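Local coordinates for protein ornithine carbamoyltransferase (Campylobacter jejuni subsp. jejuni, PDB 3TPF) that catalyses the transfer of the carbamoyl group from carbamoyl phosphate to L-ornithine, giving L-citrulline and phosphate in arginine biosynthesis, at residues D216-D221 / F242-K247; H260-Y265 / E273-H278. All blocks are in the same frame, centred on the assembly; numbering follows the deposited sequence.

Interaction 1. Residues D216-D221 / F242-K247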
loop_
_atom_site.group_PDB
_atom_site.type_symbol
_atom_site.label_atom_id
_atom_site.label_comp_id
_atom_site.label_asym_id
_atom_site.label_seq_id
_atom_site.Cartn_x
_atom_site.Cartn_y
_atom_site.Cartn_z
ATOM N N ASP B 216 34.678 1.388 21.950
ATOM C CA ASP B 216 34.826 1.569 20.472
ATOM C C ASP B 216 33.552 1.848 19.728
ATOM O O ASP B 216 33.560 2.089 18.556
ATOM C CB ASP B 216 35.371 0.327 19.814
ATOM C CG ASP B 216 36.669 -0.112 20.392
ATOM O OD1 ASP B 216 37.530 0.735 20.705
ATOM O OD2 ASP B 216 36.827 -1.335 20.497
ATOM N N VAL B 217 32.444 1.728 20.422
ATOM C CA VAL B 217 31.122 1.844 19.818
ATOM C C VAL B 217 30.225 2.615 20.784
ATOM O O VAL B 217 30.042 2.198 21.931
ATOM C CB VAL B 217 30.521 0.448 19.466
ATOM C CG1 VAL B 217 29.229 0.580 18.685
ATOM C CG2 VAL B 217 31.504 -0.379 18.644
ATOM N N VAL B 218 29.733 3.777 20.324
ATOM C CA VAL B 218 28.820 4.586 21.128
ATOM C C VAL B 218 27.476 4.604 20.483
ATOM O O VAL B 218 27.325 4.876 19.297
ATOM C CB VAL B 218 29.275 6.044 21.290
ATOM C CG1 VAL B 218 28.281 6.848 22.119
ATOM C CG2 VAL B 218 30.674 6.153 21.878
ATOM N N ILE B 219 26.482 4.235 21.264
ATOM C CA ILE B 219 25.128 4.106 20.738
ATOM C C ILE B 219 24.210 5.012 21.481
ATOM O O ILE B 219 24.207 5.013 22.711
ATOM C CB ILE B 219 24.594 2.689 20.934
ATOM C CG1 ILE B 219 25.566 1.674 20.263
ATOM C CG2 ILE B 219 23.157 2.634 20.465
ATOM C CD1 ILE B 219 25.057 0.257 20.254
ATOM N N THR B 220 23.402 5.755 20.749
ATOM C CA THR B 220 22.447 6.601 21.404
ATOM C C THR B 220 21.149 6.548 20.675
ATOM O O THR B 220 21.035 5.957 19.607
ATOM C CB THR B 220 22.941 8.035 21.511
ATOM O OG1 THR B 220 22.144 8.738 22.460
ATOM C CG2 THR B 220 22.878 8.717 20.211
ATOM N N ASP B 221 20.144 7.155 21.272
ATOM C CA ASP B 221 18.787 7.127 20.717
ATOM C C ASP B 221 17.966 8.290 21.234
ATOM O O ASP B 221 18.308 8.927 22.252
ATOM C CB ASP B 221 18.104 5.813 21.104
ATOM C CG ASP B 221 16.795 5.543 20.323
ATOM O OD1 ASP B 221 16.492 6.224 19.298
ATOM O OD2 ASP B 221 16.072 4.616 20.748
ATOM N N PHE B 242 23.401 14.548 28.850
ATOM C CA PHE B 242 23.466 13.272 28.119
ATOM C C PHE B 242 23.686 13.329 26.613
ATOM O O PHE B 242 23.826 12.309 25.960
ATOM C CB PHE B 242 22.263 12.411 28.467
ATOM C CG PHE B 242 22.386 11.769 29.809
ATOM C CD1 PHE B 242 22.777 10.458 29.923
ATOM C CD2 PHE B 242 22.179 12.500 30.965
ATOM C CE1 PHE B 242 22.904 9.867 31.163
ATOM C CE2 PHE B 242 22.302 11.916 32.206
ATOM C CZ PHE B 242 22.667 10.594 32.311
HETATM N N MSE B 243 23.743 14.503 26.053
HETATM C CA MSE B 243 23.933 14.568 24.610
HETATM C C MSE B 243 25.256 13.977 24.248
HETATM O O MSE B 243 26.202 14.130 24.992
HETATM C CB MSE B 243 23.916 16.026 24.176
HETATM C CG MSE B 243 24.497 16.207 22.788
HETATM SE SE MSE B 243 24.063 18.028 22.176
HETATM C CE MSE B 243 24.564 19.200 23.714
ATOM N N ILE B 244 25.326 13.328 23.088
ATOM C CA ILE B 244 26.611 12.964 22.476
ATOM C C ILE B 244 27.138 14.080 21.589
ATOM O O ILE B 244 26.518 14.470 20.595
ATOM C CB ILE B 244 26.552 11.726 21.612
ATOM C CG1 ILE B 244 26.051 10.547 22.436
ATOM C CG2 ILE B 244 27.902 11.439 21.020
ATOM C CD1 ILE B 244 26.808 10.308 23.739
ATOM N N ASP B 245 28.255 14.640 22.011
ATOM C CA ASP B 245 28.884 15.736 21.313
ATOM C C ASP B 245 30.374 15.445 21.186
ATOM O O ASP B 245 30.829 14.384 21.596
ATOM C CB ASP B 245 28.585 17.108 21.977
ATOM C CG ASP B 245 28.973 17.196 23.471
ATOM O OD1 ASP B 245 28.734 18.301 24.033
ATOM O OD2 ASP B 245 29.519 16.238 24.065
ATOM N N GLU B 246 31.122 16.376 20.593
ATOM C CA GLU B 246 32.562 16.183 20.309
ATOM C C GLU B 246 33.317 15.783 21.569
ATOM O O GLU B 246 34.125 14.848 21.563
ATOM C CB GLU B 246 33.180 17.439 19.673
ATOM C CG GLU B 246 34.279 17.163 18.638
ATOM C CD GLU B 246 35.249 18.344 18.446
ATOM O OE1 GLU B 246 35.424 18.814 17.279
ATOM O OE2 GLU B 246 35.842 18.816 19.468
ATOM N N LYS B 247 33.060 16.500 22.653
ATOM C CA LYS B 247 33.787 16.213 23.917
ATOM C C LYS B 247 33.501 14.806 24.400
ATOM O O LYS B 247 34.388 14.152 24.956
ATOM C CB LYS B 247 33.512 17.205 25.079
ATOM C CG LYS B 247 34.524 17.045 26.237
ATOM C CD LYS B 247 34.313 18.055 27.350
#

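Interaction 2. Residues H260-Y265 / E273-H278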
loop_
_atom_site.group_PDB
_atom_site.type_symbol
_atom_site.label_atom_id
_atom_site.label_comp_id
_atom_site.label_asym_id
_atom_site.label_seq_id
_atom_site.Cartn_x
_atom_site.Cartn_y
_atom_site.Cartn_z
ATOM N N HIS B 260 23.181 5.386 15.783
ATOM C CA HIS B 260 21.884 5.947 16.100
ATOM C C HIS B 260 20.861 5.286 15.198
ATOM O O HIS B 260 21.057 5.217 14.006
ATOM C CB HIS B 260 21.870 7.437 15.821
ATOM C CG HIS B 260 20.709 8.164 16.436
ATOM N ND1 HIS B 260 19.400 7.768 16.267
ATOM C CD2 HIS B 260 20.665 9.298 17.189
ATOM C CE1 HIS B 260 18.609 8.612 16.916
ATOM N NE2 HIS B 260 19.350 9.555 17.474
ATOM N N CYS B 261 19.759 4.806 15.755
ATOM C CA CYS B 261 18.761 4.025 14.956
ATOM C C CYS B 261 17.916 4.923 14.107
ATOM O O CYS B 261 17.389 4.493 13.098
ATOM C CB CYS B 261 17.832 3.142 15.781
ATOM S SG CYS B 261 16.928 4.061 17.060
ATOM N N LEU B 262 17.817 6.162 14.496
ATOM C CA LEU B 262 17.125 7.195 13.676
ATOM C C LEU B 262 15.642 7.124 13.929
ATOM O O LEU B 262 15.152 6.119 14.398
ATOM C CB LEU B 262 17.343 7.032 12.145
ATOM C CG LEU B 262 18.727 7.214 11.533
ATOM C CD1 LEU B 262 18.662 7.184 9.989
ATOM C CD2 LEU B 262 19.314 8.566 11.995
ATOM N N PRO B 263 14.943 8.173 13.622
ATOM C CA PRO B 263 15.505 9.431 13.270
ATOM C C PRO B 263 16.217 10.109 14.445
ATOM O O PRO B 263 15.953 9.796 15.602
ATOM C CB PRO B 263 14.268 10.277 12.973
ATOM C CG PRO B 263 13.220 9.692 13.863
ATOM C CD PRO B 263 13.492 8.219 13.698
ATOM N N ALA B 264 17.013 11.130 14.110
ATOM C CA ALA B 264 17.869 11.819 15.056
ATOM C C ALA B 264 17.351 13.200 15.324
ATOM O O ALA B 264 16.702 13.796 14.492
ATOM C CB ALA B 264 19.273 11.832 14.488
ATOM N N TYR B 265 17.585 13.695 16.507
ATOM C CA TYR B 265 17.120 15.051 16.841
ATOM C C TYR B 265 18.320 15.862 17.249
ATOM O O TYR B 265 18.773 15.811 18.371
ATOM C CB TYR B 265 16.034 15.070 17.898
ATOM C CG TYR B 265 14.842 14.271 17.449
ATOM C CD1 TYR B 265 13.920 14.801 16.525
ATOM C CD2 TYR B 265 14.625 12.983 17.943
ATOM C CE1 TYR B 265 12.815 14.059 16.102
ATOM C CE2 TYR B 265 13.539 12.224 17.544
ATOM C CZ TYR B 265 12.632 12.750 16.610
ATOM O OH TYR B 265 11.526 11.977 16.227
ATOM N N GLU B 273 27.036 18.553 14.572
ATOM C CA GLU B 273 28.441 18.370 14.170
ATOM C C GLU B 273 28.780 16.894 14.216
ATOM O O GLU B 273 29.143 16.318 13.208
ATOM C CB GLU B 273 29.477 19.251 14.986
ATOM C CG GLU B 273 30.724 19.648 14.099
ATOM C CD GLU B 273 32.092 19.894 14.809
ATOM O OE1 GLU B 273 32.451 19.122 15.771
ATOM O OE2 GLU B 273 32.829 20.850 14.359
ATOM N N ILE B 274 28.550 16.284 15.367
ATOM C CA ILE B 274 28.952 14.922 15.617
ATOM C C ILE B 274 28.174 13.908 14.795
ATOM O O ILE B 274 28.698 12.888 14.344
ATOM C CB ILE B 274 28.880 14.567 17.122
ATOM C CG1 ILE B 274 29.997 13.597 17.457
ATOM C CG2 ILE B 274 27.554 13.967 17.520
ATOM C CD1 ILE B 274 31.347 14.221 17.200
ATOM N N PHE B 275 26.913 14.207 14.613
ATOM C CA PHE B 275 26.032 13.351 13.830
ATOM C C PHE B 275 26.513 13.303 12.404
ATOM O O PHE B 275 26.766 12.238 11.863
ATOM C CB PHE B 275 24.612 13.877 13.850
ATOM C CG PHE B 275 23.642 13.046 13.063
ATOM C CD1 PHE B 275 23.348 13.361 11.773
ATOM C CD2 PHE B 275 23.020 11.948 13.627
ATOM C CE1 PHE B 275 22.450 12.581 11.025
ATOM C CE2 PHE B 275 22.145 11.136 12.873
ATOM C CZ PHE B 275 21.850 11.464 11.569
ATOM N N GLU B 276 26.693 14.472 11.829
ATOM C CA GLU B 276 27.231 14.549 10.473
ATOM C C GLU B 276 28.663 13.983 10.361
ATOM O O GLU B 276 29.035 13.346 9.352
ATOM C CB GLU B 276 27.165 15.939 9.913
ATOM C CG GLU B 276 25.747 16.372 9.528
ATOM C CD GLU B 276 25.153 15.525 8.399
ATOM O OE1 GLU B 276 25.928 14.974 7.549
ATOM O OE2 GLU B 276 23.905 15.450 8.320
ATOM N N LYS B 277 29.439 14.134 11.427
ATOM C CA LYS B 277 30.794 13.544 11.460
ATOM C C LYS B 277 30.697 12.038 11.213
ATOM O O LYS B 277 31.458 11.478 10.437
ATOM C CB LYS B 277 31.535 13.821 12.758
ATOM C CG LYS B 277 33.044 13.660 12.622
ATOM C CD LYS B 277 33.705 13.440 13.969
ATOM C CE LYS B 277 35.228 13.150 13.916
ATOM N NZ LYS B 277 35.574 11.904 14.734
ATOM N N HIS B 278 29.692 11.429 11.781
ATOM C CA HIS B 278 29.440 10.014 11.527
ATOM C C HIS B 278 28.331 9.658 10.512
ATOM O O HIS B 278 27.747 8.596 10.583
ATOM C CB HIS B 278 29.109 9.346 12.837
ATOM C CG HIS B 278 30.244 9.327 13.772
ATOM N ND1 HIS B 278 30.482 10.354 14.671
ATOM C CD2 HIS B 278 31.258 8.431 13.917
ATOM C CE1 HIS B 278 31.579 10.064 15.356
ATOM N NE2 HIS B 278 32.057 8.905 14.925
#

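Interaction 1. Residues D216-D221 / F242-K247
Val218 and Thr220 present their side chains to Ile244 from one face of the parallel sheet of the Rossmann-like ornithine-binding domain. Strand 217-220 lies inside this sheet, between strands 148-152 and 257-260; residues 242-247 form the loop that passes over its face and the first two residues of helix 246-251. The backbones stay well apart, with Thr220 CA and Ile244 CA 7.7 Å from each other, so the isoleucine side chain fills the distance.

The contact is apolar. Ile244 reaches two alternate strand residues with two successive carbons: its CD1 lies alongside Val218 CG1 at 4.1 Å, the two side chains sliding past each other in opposite directions. The bend at CG1 (chi2 -52°) turns CD1 toward the valine. Val217 and Ile219 project from the other face, where Ile219 meets Trp162 of helix 157-169, so the strand packs on both sides.

The polar partners of Thr220, Asp245 and Met243 lie outside the apolar contact. Thr220 OG1, anti to its own N (chi1 -165°), is hydrogen-bonded to Ile152 O of the adjoining strand. Asp245 is the N-cap of helix 246-251, its OD2 bonding Ala248 N, while Met243 O, in a selenomethionine, bonds Lys208 NZ. Asp221, the next residue after Thr220, is predicted to bind ornithine, so the packing lies close to the probable substrate site at the carboxyl end of the sheet. At the threonine the touching atom is neither branch but the branch point: Thr220 CB stands 4.1 Å from Ile244 CG1.

Interaction 2. Residues H260-Y265 / E273-H278
Ile274 O, in the helical turn that carries Phe275 against Ala264 and Leu262, is gripped by two donors of one residue. His278 ND1 bonds it at 3.1 Å and His278 N also at 3.1 Å, from opposite faces of the carbonyl plane. The oxygen lies close to the plane of the imidazole, and the ND1 bond is fairly straight (162°), so ring and backbone together close the end of helix 272-277.

On the loop, Leu262 N donates to His260 ND1 at 2.9 Å, near the ring plane but bent (144°). With Glu269 OE2 bonded to NE2, the His260 imidazole is held from both nitrogens. Ala264 CB sits over one face of this ring, toward its rim.

The crossing contact is apolar and centres on Phe275, whose ring reaches the loop because CG is anti to the backbone N (chi1 180°). Leu262 CD2 meets the ring edge near its plane, 3.9 Å from Phe275 CZ, the two side chains crossing at about a right angle. Ala264 CB approaches Phe275 CE2 obliquely. Ile282 and Phe283 of helix 279-302 also pack on Leu262 and Phe275.

Leu262 touches Val87 of a neighbouring subunit, and Glu276 OE2 bridges Arg266 to Lys82 and Arg86 of that subunit. Residues 260-263 are the His-Cys-Leu-Pro motif of ornithine carbamoyltransferases, with a cis bond before Pro263; here Cys261 and Leu262 belong to the predicted carbamoyl phosphate site, Leu262 close to Arg49.

Overall arrangement
Both contacts are buried and apolar, and they adjoin in the same domain, their centres 9 Å apart. Interaction 1 packs a loop on an inner strand, away from other subunits, and uses aliphatic carbons alone. Interaction 2 follows the end of edge strand 257-260, and its helix covers the same side of the sheet as Ile244; it joins loop to helix through an aromatic ring and borders a neighbouring subunit, with ionic bonds around it. They meet where Thr220 packs on His260 and Ile244 O on Ile274, while Glu246 and Glu273 bring like charges together at the exposed side. Asp221 and Cys261, predicted to bind ornithine and carbamoyl phosphate, thus lie side by side.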